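Local coordinates for protein 6-phospho-alpha-glucosidase (Merdibacter massiliensis, PDB 6VC6) that probably hydrolyses 6-phospho-alpha-glucosides, with NAD, a manganese ion and 6-phosphoglucose bound together at its active site, at residues A[91-96]-A[285-290]; A[98-103]-A[111-116]; A[85-90]-A[123-128]. All blocks are in the same frame, centred on the assembly; numbering follows the deposited sequence.

In the fold
Coming off strand 80-83 of the large mixed sheet, the chain enters the 85-90 turn, which leads into helix 89-102. Interaction 3 sets this turn against helix 113-136 and closes a loop of 32 residues, with NAD bound at the contact. Nested inside that loop, interaction 2 packs the end of helix 89-102 on the start of helix 113-136, the two segments being only seven residues apart. Interaction 1 reaches much farther, from 91-96 to helix 283-289; it encloses interaction 2 and crosses interaction 3, since its first segment lies between the two segments of that contact. Helix 89-102 serves all three, so the cofactor side and the sugar-phosphate side of the active site share one element.

Interaction 1 (A[91-96]-A[285-290]); sequences PMRRED and DEVIDG. With G6P (6-O-phosphono-alpha-D-glucopyranose), chain F.
Arg94 and Asp285 make the polar contact between helix 89-102 and helix 283-289. Arg94 offers NE, not its terminal nitrogens: NE donates to Asp285 OD1 at 2.5 Å in a salt bridge, a length short enough to be doubtful in detail. The acceptor lies close to the guanidinium plane and uses the syn lone pair of OD1, although the guanidinium and carboxylate planes are turned 69° apart. With CG anti to the backbone N and the chain extended to NE (chi1 -164°), Arg94 spans the gap between the helices. An alanine here would take away the guanidinium, and Asp285 OD1 would probably be left without its cationic mate.

One residue earlier, Arg93, with its chain extended, reaches past helix 283-289 to the phosphate of the bound 6-phosphoglucose. Its NH1 donates to G6P O1P at 2.9 Å, and NH2 donates to G6P O2P at 2.8 Å, both bonds being nearly straight. Phosphorus lies in the guanidinium plane, beyond its edge, so the two N-H groups, meeting the phosphate edge-on, hold the guanidinium against rotation. Val287 supports this pair from the other helix: its CG2 comes obliquely to Arg93 NH1 at 3.9 Å and lies 3.8 Å from G6P O1P.

Farther out, Glu97 forms a salt bridge with Arg93 NE, steadying the inner end of the guanidinium. The second oxygen of Asp285, OD2, is held separately by Thr282 N and His98 NE2, which position the carboxylate. Arg283 and Arg291 also bond to the ligand, while Leu90 packs against Val287 and Ile288. The arrangement is a basic phosphate-binding pocket, built where the N-terminal and C-terminal sequence regions of this family 4 glycosidase meet, and consistent with its specificity for 6-phosphorylated sugars.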
loop_
_atom_site.group_PDB
_atom_site.type_symbol
_atom_site.label_atom_id
_atom_site.label_comp_id
_atom_site.label_asym_id
_atom_site.label_seq_id
_atom_site.Cartn_x
_atom_site.Cartn_y
_atom_site.Cartn_z
ATOM N N PRO A 91 2.325 16.650 4.190
ATOM C CA PRO A 91 2.366 17.945 3.486
ATOM C C PRO A 91 2.571 17.822 1.985
ATOM O O PRO A 91 2.007 18.617 1.223
ATOM C CB PRO A 91 3.537 18.667 4.162
ATOM C CG PRO A 91 3.533 18.139 5.541
ATOM C CD PRO A 91 3.122 16.693 5.432
HETATM N N MSE A 92 3.358 16.850 1.533
HETATM C CA MSE A 92 3.595 16.680 0.104
HETATM C C MSE A 92 2.447 15.921 -0.560
HETATM O O MSE A 92 2.182 16.103 -1.748
HETATM C CB MSE A 92 4.923 15.962 -0.145
HETATM C CG MSE A 92 6.148 16.842 0.070
HETATM SE SE MSE A 92 6.054 18.558 -0.867
HETATM C CE MSE A 92 5.788 17.907 -2.686
ATOM N N ARG A 93 1.768 15.066 0.210
ATOM C CA ARG A 93 0.537 14.458 -0.285
ATOM C C ARG A 93 -0.519 15.523 -0.547
ATOM O O ARG A 93 -1.300 15.419 -1.501
ATOM C CB ARG A 93 0.017 13.419 0.709
ATOM C CG ARG A 93 -1.281 12.745 0.277
ATOM C CD ARG A 93 -1.819 11.806 1.349
ATOM N NE ARG A 93 -3.018 11.101 0.903
ATOM C CZ ARG A 93 -3.659 10.186 1.623
ATOM N NH1 ARG A 93 -3.218 9.860 2.831
ATOM N NH2 ARG A 93 -4.742 9.595 1.137
ATOM N N ARG A 94 -0.552 16.559 0.293
ATOM C CA ARG A 94 -1.454 17.683 0.070
ATOM C C ARG A 94 -1.148 18.372 -1.255
ATOM O O ARG A 94 -2.058 18.690 -2.029
ATOM C CB ARG A 94 -1.341 18.668 1.234
ATOM C CG ARG A 94 -2.476 19.668 1.339
ATOM C CD ARG A 94 -2.304 20.540 2.571
ATOM N NE ARG A 94 -3.474 21.372 2.826
ATOM C CZ ARG A 94 -3.662 22.579 2.301
ATOM N NH1 ARG A 94 -2.751 23.098 1.488
ATOM N NH2 ARG A 94 -4.758 23.267 2.588
ATOM N N GLU A 95 0.138 18.606 -1.533
ATOM C CA GLU A 95 0.523 19.239 -2.791
ATOM C C GLU A 95 0.195 18.347 -3.982
ATOM O O GLU A 95 -0.200 18.842 -5.044
ATOM C CB GLU A 95 2.014 19.580 -2.773
ATOM C CG GLU A 95 2.418 20.566 -1.688
ATOM C CD GLU A 95 2.054 21.997 -2.034
ATOM O OE1 GLU A 95 1.851 22.287 -3.232
ATOM O OE2 GLU A 95 1.975 22.832 -1.110
ATOM N N ASP A 96 0.359 17.030 -3.826
ATOM C CA ASP A 96 -0.011 16.104 -4.891
ATOM C C ASP A 96 -1.491 16.224 -5.234
ATOM O O ASP A 96 -1.866 16.252 -6.411
ATOM C CB ASP A 96 0.316 14.668 -4.479
ATOM C CG ASP A 96 1.804 14.427 -4.313
ATOM O OD1 ASP A 96 2.606 15.200 -4.877
ATOM O OD2 ASP A 96 2.169 13.459 -3.614
ATOM N N ASP A 285 -5.931 16.496 3.775
ATOM C CA ASP A 285 -6.439 17.350 4.843
ATOM C C ASP A 285 -7.361 16.573 5.777
ATOM O O ASP A 285 -7.377 16.820 6.989
ATOM C CB ASP A 285 -7.167 18.556 4.250
ATOM C CG ASP A 285 -6.262 19.418 3.393
ATOM O OD1 ASP A 285 -5.204 19.856 3.895
ATOM O OD2 ASP A 285 -6.607 19.659 2.216
ATOM N N GLU A 286 -8.137 15.632 5.230
ATOM C CA GLU A 286 -8.983 14.787 6.068
ATOM C C GLU A 286 -8.143 13.940 7.014
ATOM O O GLU A 286 -8.497 13.768 8.187
ATOM C CB GLU A 286 -9.862 13.884 5.203
ATOM C CG GLU A 286 -10.722 14.600 4.184
ATOM C CD GLU A 286 -11.408 13.632 3.240
ATOM O OE1 GLU A 286 -11.646 14.004 2.071
ATOM O OE2 GLU A 286 -11.703 12.495 3.665
ATOM N N VAL A 287 -7.030 13.397 6.518
ATOM C CA VAL A 287 -6.146 12.604 7.363
ATOM C C VAL A 287 -5.480 13.483 8.409
ATOM O O VAL A 287 -5.371 13.100 9.581
ATOM C CB VAL A 287 -5.105 11.861 6.507
ATOM C CG1 VAL A 287 -4.083 11.168 7.396
ATOM C CG2 VAL A 287 -5.790 10.862 5.589
ATOM N N ILE A 288 -5.020 14.670 8.009
ATOM C CA ILE A 288 -4.419 15.573 8.982
ATOM C C ILE A 288 -5.432 15.938 10.058
ATOM O O ILE A 288 -5.116 15.915 11.249
ATOM C CB ILE A 288 -3.838 16.816 8.288
ATOM C CG1 ILE A 288 -2.615 16.425 7.455
ATOM C CG2 ILE A 288 -3.428 17.855 9.323
ATOM C CD1 ILE A 288 -2.054 17.554 6.614
ATOM N N ASP A 289 -6.673 16.229 9.672
ATOM C CA ASP A 289 -7.669 16.561 10.682
ATOM C C ASP A 289 -8.261 15.333 11.363
ATOM O O ASP A 289 -8.911 15.474 12.406
ATOM C CB ASP A 289 -8.792 17.393 10.067
ATOM C CG ASP A 289 -8.338 18.781 9.673
ATOM O OD1 ASP A 289 -8.833 19.293 8.649
ATOM O OD2 ASP A 289 -7.489 19.358 10.387
ATOM N N GLY A 290 -8.047 14.141 10.813
ATOM C CA GLY A 290 -8.667 12.947 11.349
ATOM C C GLY A 290 -7.713 11.982 12.023
ATOM O O GLY A 290 -7.490 12.067 13.234
HETATM C C1 G6P F . -6.109 1.979 0.798
HETATM C C2 G6P F . -4.803 1.466 0.176
HETATM C C3 G6P F . -3.553 2.176 0.663
HETATM C C4 G6P F . -3.836 3.657 0.758
HETATM C C5 G6P F . -4.834 3.854 1.883
HETATM C C6 G6P F . -5.243 5.320 1.947
HETATM O O1 G6P F . -6.801 0.889 1.422
HETATM O O2 G6P F . -4.675 0.062 0.440
HETATM O O3 G6P F . -2.459 1.943 -0.230
HETATM O O4 G6P F . -2.623 4.356 1.053
HETATM O O5 G6P F . -6.034 3.090 1.715
HETATM O O6 G6P F . -5.669 5.619 3.271
HETATM P P G6P F . -5.870 7.144 3.738
HETATM O O1P G6P F . -4.475 7.564 4.133
HETATM O O2P G6P F . -6.413 7.848 2.516
HETATM O O3P G6P F . -6.860 7.047 4.875
#

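Interaction 2 (A[98-103]-A[111-116]); sequences HISLHL and CGAGGM
Ser100 and Ala113 bring the two backbones closest, with 6.3 Å between their CA atoms, where the last turns of helix 89-102 meet the first turn of helix 113-136. The side chains that touch are small. Ser100 projects its side chain toward the other helix, and OG rests on the methyl of Ala113, 3.4 Å from its CB. The same OG is 3.6 Å from Gly114 N, a packing distance with no hydrogen bond. Its polar need is met within its own helix: with OG anti to the carbonyl carbon, beside the backbone N (chi1 -60°), the hydroxyl turns back along the helix and bonds to Asp96 O, one turn earlier.

Three glycines shape the opposing helix start. Gly112, the N-cap, has a positive phi (86°) at which a side chain would be jammed against the carbonyl oxygen of Cys111, and its own O receives Met116 N at 3.2 Å to begin the helical bonding. Gly114 exposes bare backbone to Ser100. At Gly115, a CB would run into Cys111 N. Only 71 Å² is buried in all, yet every touching residue is buried in the protein.

Two consecutive helices meet here, and the loop joining them carries Glu109 of the sugar-phosphate pocket. Around it, helix 419-432 receives Ile99 on Met429 and Val432, and Ala113 on Ile425, so that it touches both partners. Met116 packs on Ser390 and Leu394 of helix 378-400, while His98 packs on Thr282, just before helix 283-289.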
loop_
_atom_site.group_PDB
_atom_site.type_symbol
_atom_site.label_atom_id
_atom_site.label_comp_id
_atom_site.label_asym_id
_atom_site.label_seq_id
_atom_site.Cartn_x
_atom_site.Cartn_y
_atom_site.Cartn_z
ATOM N N HIS A 98 -3.771 18.758 -4.265
ATOM C CA HIS A 98 -4.271 20.098 -4.563
ATOM C C HIS A 98 -3.921 20.516 -5.986
ATOM O O HIS A 98 -4.785 20.986 -6.738
ATOM C CB HIS A 98 -3.707 21.105 -3.559
ATOM C CG HIS A 98 -4.520 21.235 -2.309
ATOM N ND1 HIS A 98 -5.154 22.406 -1.950
ATOM C CD2 HIS A 98 -4.805 20.338 -1.335
ATOM C CE1 HIS A 98 -5.794 22.225 -0.807
ATOM N NE2 HIS A 98 -5.598 20.978 -0.414
ATOM N N ILE A 99 -2.658 20.345 -6.375
ATOM C CA ILE A 99 -2.197 20.855 -7.663
ATOM C C ILE A 99 -2.868 20.113 -8.813
ATOM O O ILE A 99 -3.233 20.718 -9.828
ATOM C CB ILE A 99 -0.662 20.775 -7.741
ATOM C CG1 ILE A 99 -0.039 21.701 -6.691
ATOM C CG2 ILE A 99 -0.171 21.134 -9.135
ATOM C CD1 ILE A 99 1.439 21.479 -6.461
ATOM N N SER A 100 -3.051 18.798 -8.672
ATOM C CA SER A 100 -3.742 18.035 -9.710
ATOM C C SER A 100 -5.181 18.510 -9.870
ATOM O O SER A 100 -5.649 18.748 -10.991
ATOM C CB SER A 100 -3.701 16.543 -9.380
ATOM O OG SER A 100 -2.368 16.067 -9.306
ATOM N N LEU A 101 -5.898 18.662 -8.754
ATOM C CA LEU A 101 -7.293 19.083 -8.822
ATOM C C LEU A 101 -7.418 20.521 -9.305
ATOM O O LEU A 101 -8.344 20.851 -10.055
ATOM C CB LEU A 101 -7.959 18.911 -7.457
ATOM C CG LEU A 101 -8.185 17.464 -7.014
ATOM C CD1 LEU A 101 -8.464 17.393 -5.520
ATOM C CD2 LEU A 101 -9.320 16.834 -7.806
ATOM N N HIS A 102 -6.494 21.393 -8.889
ATOM C CA HIS A 102 -6.515 22.773 -9.358
ATOM C C HIS A 102 -6.253 22.876 -10.854
ATOM O O HIS A 102 -6.608 23.887 -11.467
ATOM C CB HIS A 102 -5.485 23.609 -8.593
ATOM C CG HIS A 102 -5.889 23.935 -7.188
ATOM N ND1 HIS A 102 -7.136 24.424 -6.866
ATOM C CD2 HIS A 102 -5.207 23.847 -6.021
ATOM C CE1 HIS A 102 -7.206 24.621 -5.561
ATOM N NE2 HIS A 102 -6.049 24.277 -5.026
ATOM N N LEU A 103 -5.644 21.853 -11.455
ATOM C CA LEU A 103 -5.329 21.855 -12.877
ATOM C C LEU A 103 -6.258 20.960 -13.688
ATOM O O LEU A 103 -5.977 20.694 -14.861
ATOM C CB LEU A 103 -3.872 21.441 -13.092
ATOM C CG LEU A 103 -2.839 22.480 -12.648
ATOM C CD1 LEU A 103 -1.430 21.913 -12.723
ATOM C CD2 LEU A 103 -2.958 23.748 -13.484
ATOM N N CYS A 111 -2.833 7.266 -7.338
ATOM C CA CYS A 111 -3.321 7.170 -8.705
ATOM C C CYS A 111 -3.290 8.538 -9.370
ATOM O O CYS A 111 -3.613 9.552 -8.743
ATOM C CB CYS A 111 -4.742 6.603 -8.745
ATOM S SG CYS A 111 -4.914 4.985 -7.964
ATOM N N GLY A 112 -2.901 8.557 -10.644
ATOM C CA GLY A 112 -2.900 9.794 -11.399
ATOM C C GLY A 112 -1.615 10.586 -11.226
ATOM O O GLY A 112 -0.546 10.042 -10.939
ATOM N N ALA A 113 -1.737 11.904 -11.406
ATOM C CA ALA A 113 -0.576 12.781 -11.313
ATOM C C ALA A 113 -0.019 12.818 -9.895
ATOM O O ALA A 113 1.201 12.863 -9.702
ATOM C CB ALA A 113 -0.943 14.187 -11.780
ATOM N N GLY A 114 -0.898 12.802 -8.891
ATOM C CA GLY A 114 -0.429 12.813 -7.515
ATOM C C GLY A 114 0.306 11.541 -7.139
ATOM O O GLY A 114 1.275 11.576 -6.375
ATOM N N GLY A 115 -0.140 10.401 -7.671
ATOM C CA GLY A 115 0.522 9.147 -7.359
ATOM C C GLY A 115 1.906 9.044 -7.969
ATOM O O GLY A 115 2.842 8.556 -7.329
HETATM N N MSE A 116 2.059 9.506 -9.205
HETATM C CA MSE A 116 3.345 9.440 -9.886
HETATM C C MSE A 116 4.332 10.437 -9.286
HETATM O O MSE A 116 5.537 10.188 -9.260
HETATM C CB MSE A 116 3.167 9.689 -11.383
HETATM C CG MSE A 116 2.515 8.521 -12.112
HETATM SE SE MSE A 116 2.369 8.785 -14.036
HETATM C CE MSE A 116 0.832 9.983 -14.052
#

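Interaction 3 (A[85-90]-A[123-128]). With NAD (nicotinamide-adenine-dinucleotide), chain G.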
loop_
_atom_site.group_PDB
_atom_site.type_symbol
_atom_site.label_atom_id
_atom_site.label_comp_id
_atom_site.label_asym_id
_atom_site.label_seq_id
_atom_site.Cartn_x
_atom_site.Cartn_y
_atom_site.Cartn_z
HETATM N N MSE A 85 7.193 4.141 5.359
HETATM C CA MSE A 85 7.571 5.529 5.180
HETATM C C MSE A 85 6.624 6.244 4.254
HETATM O O MSE A 85 5.970 5.581 3.462
HETATM C CB MSE A 85 8.988 5.652 4.621
HETATM C CG MSE A 85 9.104 5.282 3.142
HETATM SE SE MSE A 85 10.726 5.902 2.224
HETATM C CE MSE A 85 12.004 5.120 3.457
ATOM N N ARG A 86 6.546 7.564 4.341
ATOM C CA ARG A 86 5.840 8.397 3.368
ATOM C C ARG A 86 6.817 9.481 2.927
ATOM O O ARG A 86 6.988 10.488 3.622
ATOM C CB ARG A 86 4.563 8.995 3.952
ATOM C CG ARG A 86 3.741 9.787 2.945
ATOM C CD ARG A 86 2.552 10.481 3.599
ATOM N NE ARG A 86 1.510 9.543 4.008
ATOM C CZ ARG A 86 0.591 9.043 3.187
ATOM N NH1 ARG A 86 -0.321 8.197 3.647
ATOM N NH2 ARG A 86 0.587 9.385 1.905
ATOM N N ALA A 87 7.464 9.264 1.782
ATOM C CA ALA A 87 8.451 10.210 1.277
ATOM C C ALA A 87 7.807 11.568 1.041
ATOM O O ALA A 87 6.901 11.701 0.211
ATOM C CB ALA A 87 9.074 9.682 -0.013
ATOM N N GLY A 88 8.275 12.576 1.776
ATOM C CA GLY A 88 7.681 13.893 1.742
ATOM C C GLY A 88 6.583 14.117 2.758
ATOM O O GLY A 88 6.214 15.272 3.004
ATOM N N GLY A 89 6.047 13.054 3.351
ATOM C CA GLY A 89 5.033 13.186 4.378
ATOM C C GLY A 89 3.700 13.667 3.829
ATOM O O GLY A 89 3.512 13.890 2.633
ATOM N N LEU A 90 2.751 13.817 4.750
ATOM C CA LEU A 90 1.431 14.312 4.378
ATOM C C LEU A 90 1.436 15.726 3.794
ATOM O O LEU A 90 0.565 16.003 2.951
ATOM C CB LEU A 90 0.495 14.234 5.594
ATOM C CG LEU A 90 0.109 12.816 6.021
ATOM C CD1 LEU A 90 -0.654 12.832 7.336
ATOM C CD2 LEU A 90 -0.705 12.132 4.932
ATOM N N CYS A 123 10.700 6.524 -4.998
ATOM C CA CYS A 123 11.817 5.866 -5.673
ATOM C C CYS A 123 13.154 6.310 -5.094
ATOM O O CYS A 123 14.042 5.485 -4.854
ATOM C CB CYS A 123 11.773 6.151 -7.174
ATOM S SG CYS A 123 10.492 5.266 -8.082
ATOM N N VAL A 124 13.309 7.614 -4.857
ATOM C CA VAL A 124 14.565 8.137 -4.330
ATOM C C VAL A 124 14.799 7.637 -2.909
ATOM O O VAL A 124 15.883 7.146 -2.576
ATOM C CB VAL A 124 14.569 9.675 -4.395
ATOM C CG1 VAL A 124 15.768 10.240 -3.649
ATOM C CG2 VAL A 124 14.559 10.146 -5.842
ATOM N N ASP A 125 13.780 7.745 -2.053
ATOM C CA ASP A 125 13.966 7.446 -0.638
ATOM C C ASP A 125 13.947 5.949 -0.346
ATOM O O ASP A 125 14.618 5.503 0.593
ATOM C CB ASP A 125 12.896 8.157 0.192
ATOM C CG ASP A 125 13.197 9.631 0.397
ATOM O OD1 ASP A 125 14.046 10.176 -0.340
ATOM O OD2 ASP A 125 12.583 10.245 1.295
HETATM N N MSE A 126 13.185 5.169 -1.095
HETATM C CA MSE A 126 13.146 3.734 -0.886
HETATM C C MSE A 126 14.451 3.068 -1.279
HETATM O O MSE A 126 14.933 2.234 -0.526
HETATM C CB MSE A 126 12.002 3.063 -1.626
HETATM C CG MSE A 126 10.630 3.224 -0.989
HETATM SE SE MSE A 126 10.424 2.355 0.745
HETATM C CE MSE A 126 10.806 0.520 0.253
ATOM N N ILE A 127 15.019 3.412 -2.425
ATOM C CA ILE A 127 16.283 2.839 -2.876
ATOM C C ILE A 127 17.417 3.244 -1.942
ATOM O O ILE A 127 18.309 2.441 -1.636
ATOM C CB ILE A 127 16.558 3.253 -4.334
ATOM C CG1 ILE A 127 15.604 2.511 -5.274
ATOM C CG2 ILE A 127 18.008 2.990 -4.714
ATOM C CD1 ILE A 127 15.690 2.949 -6.712
ATOM N N GLU A 128 17.393 4.489 -1.458
ATOM C CA GLU A 128 18.396 4.926 -0.493
ATOM C C GLU A 128 18.275 4.155 0.816
ATOM O O GLU A 128 19.286 3.816 1.443
ATOM C CB GLU A 128 18.260 6.429 -0.246
ATOM C CG GLU A 128 19.345 7.024 0.637
ATOM C CD GLU A 128 18.996 8.419 1.126
ATOM O OE1 GLU A 128 17.895 8.596 1.690
ATOM O OE2 GLU A 128 19.821 9.339 0.942
HETATM P PA NAD G . 2.772 9.522 7.861
HETATM O O1A NAD G . 1.867 9.607 9.066
HETATM O O2A NAD G . 3.310 10.783 7.231
HETATM O O5B NAD G . 4.019 8.576 8.227
HETATM C C5B NAD G . 5.189 8.575 7.415
HETATM C C4B NAD G . 6.419 8.471 8.300
HETATM O O4B NAD G . 7.540 8.038 7.527
HETATM C C3B NAD G . 6.769 9.829 8.889
HETATM O O3B NAD G . 6.923 9.710 10.304
HETATM C C2B NAD G . 8.096 10.202 8.265
HETATM O O2B NAD G . 8.944 10.839 9.223
HETATM C C1B NAD G . 8.666 8.863 7.832
HETATM N N9A NAD G . 9.571 8.999 6.665
HETATM C C8A NAD G . 9.379 9.764 5.573
HETATM N N7A NAD G . 10.422 9.648 4.710
HETATM C C5A NAD G . 11.308 8.794 5.257
HETATM C C6A NAD G . 12.625 8.226 4.883
HETATM N N6A NAD G . 13.225 8.556 3.713
HETATM N N1A NAD G . 13.209 7.366 5.748
HETATM C C2A NAD G . 12.626 7.027 6.913
HETATM N N3A NAD G . 11.436 7.504 7.316
HETATM C C4A NAD G . 10.743 8.376 6.547
HETATM O O3 NAD G . 2.045 8.658 6.713
HETATM P PN NAD G . 0.878 7.598 7.031
HETATM O O1N NAD G . -0.444 8.213 6.635
HETATM O O2N NAD G . 1.075 7.024 8.414
HETATM O O5D NAD G . 1.245 6.463 5.954
HETATM C C5D NAD G . 2.302 5.543 6.214
HETATM C C4D NAD G . 2.638 4.821 4.918
HETATM O O4D NAD G . 1.921 3.586 4.847
HETATM C C3D NAD G . 2.213 5.654 3.717
HETATM O O3D NAD G . 3.281 5.678 2.767
HETATM C C2D NAD G . 1.051 4.897 3.118
HETATM O O2D NAD G . 1.023 5.031 1.696
HETATM C C1D NAD G . 1.362 3.473 3.538
HETATM N N1N NAD G . 0.185 2.608 3.507
HETATM C C2N NAD G . 0.181 1.630 2.601
HETATM C C3N NAD G . -0.887 0.758 2.493
HETATM C C7N NAD G . -0.840 -0.322 1.455
HETATM O O7N NAD G . -1.856 -0.940 1.185
HETATM N N7N NAD G . 0.319 -0.566 0.844
HETATM C C4N NAD G . -1.967 0.901 3.355
HETATM C C5N NAD G . -1.944 1.931 4.289
HETATM C C6N NAD G . -0.840 2.778 4.351
#
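Asp125 faces the 85-90 turn and is touched by two of its residues, with Ala87 CB lying 3.8 Å from Asp125 OD2 and the selenium of Met85 (a selenomethionine) 3.7 Å from Asp125 CB. Asp125 also bonds to the cofactor: the adenine amino group, NAD N6A, donates to Asp125 OD2 at 3.0 Å, so the carboxylate accepts one hydrogen bond from the base. Met85 runs across one face of the adenine, from CB near NAD C4A to CE, 3.4 Å from NAD N1A. Its CG sits between the backbone N and the carbonyl carbon (chi1 74°), and the chain then bends to bring CE over the ring.

The turn is part of the Rossmann-like nucleotide-binding fold: it follows strand 80-83 of the parallel part of the sheet, and a type II turn from Arg86 to Gly89 carries it into the next helix. Met85 O accepts the ribose hydroxyl O3D of NAD. Arg86 grips the diphosphate, with NE donating to NAD O3 at 2.9 Å and NH1 to NAD O1N at 3.0 Å; its guanidinium lies between Leu90 CD2 on one face and NAD C3D on the other. Glu109 takes Arg86 NH2 in a salt bridge.

Met126, next along the helix and also a selenomethionine, meets Met85 selenium to selenium at 3.9 Å. Met126 also packs on Val152 of helix 149-159, and Ile127 turns to Tyr398 and Tyr399 of helix 378-400.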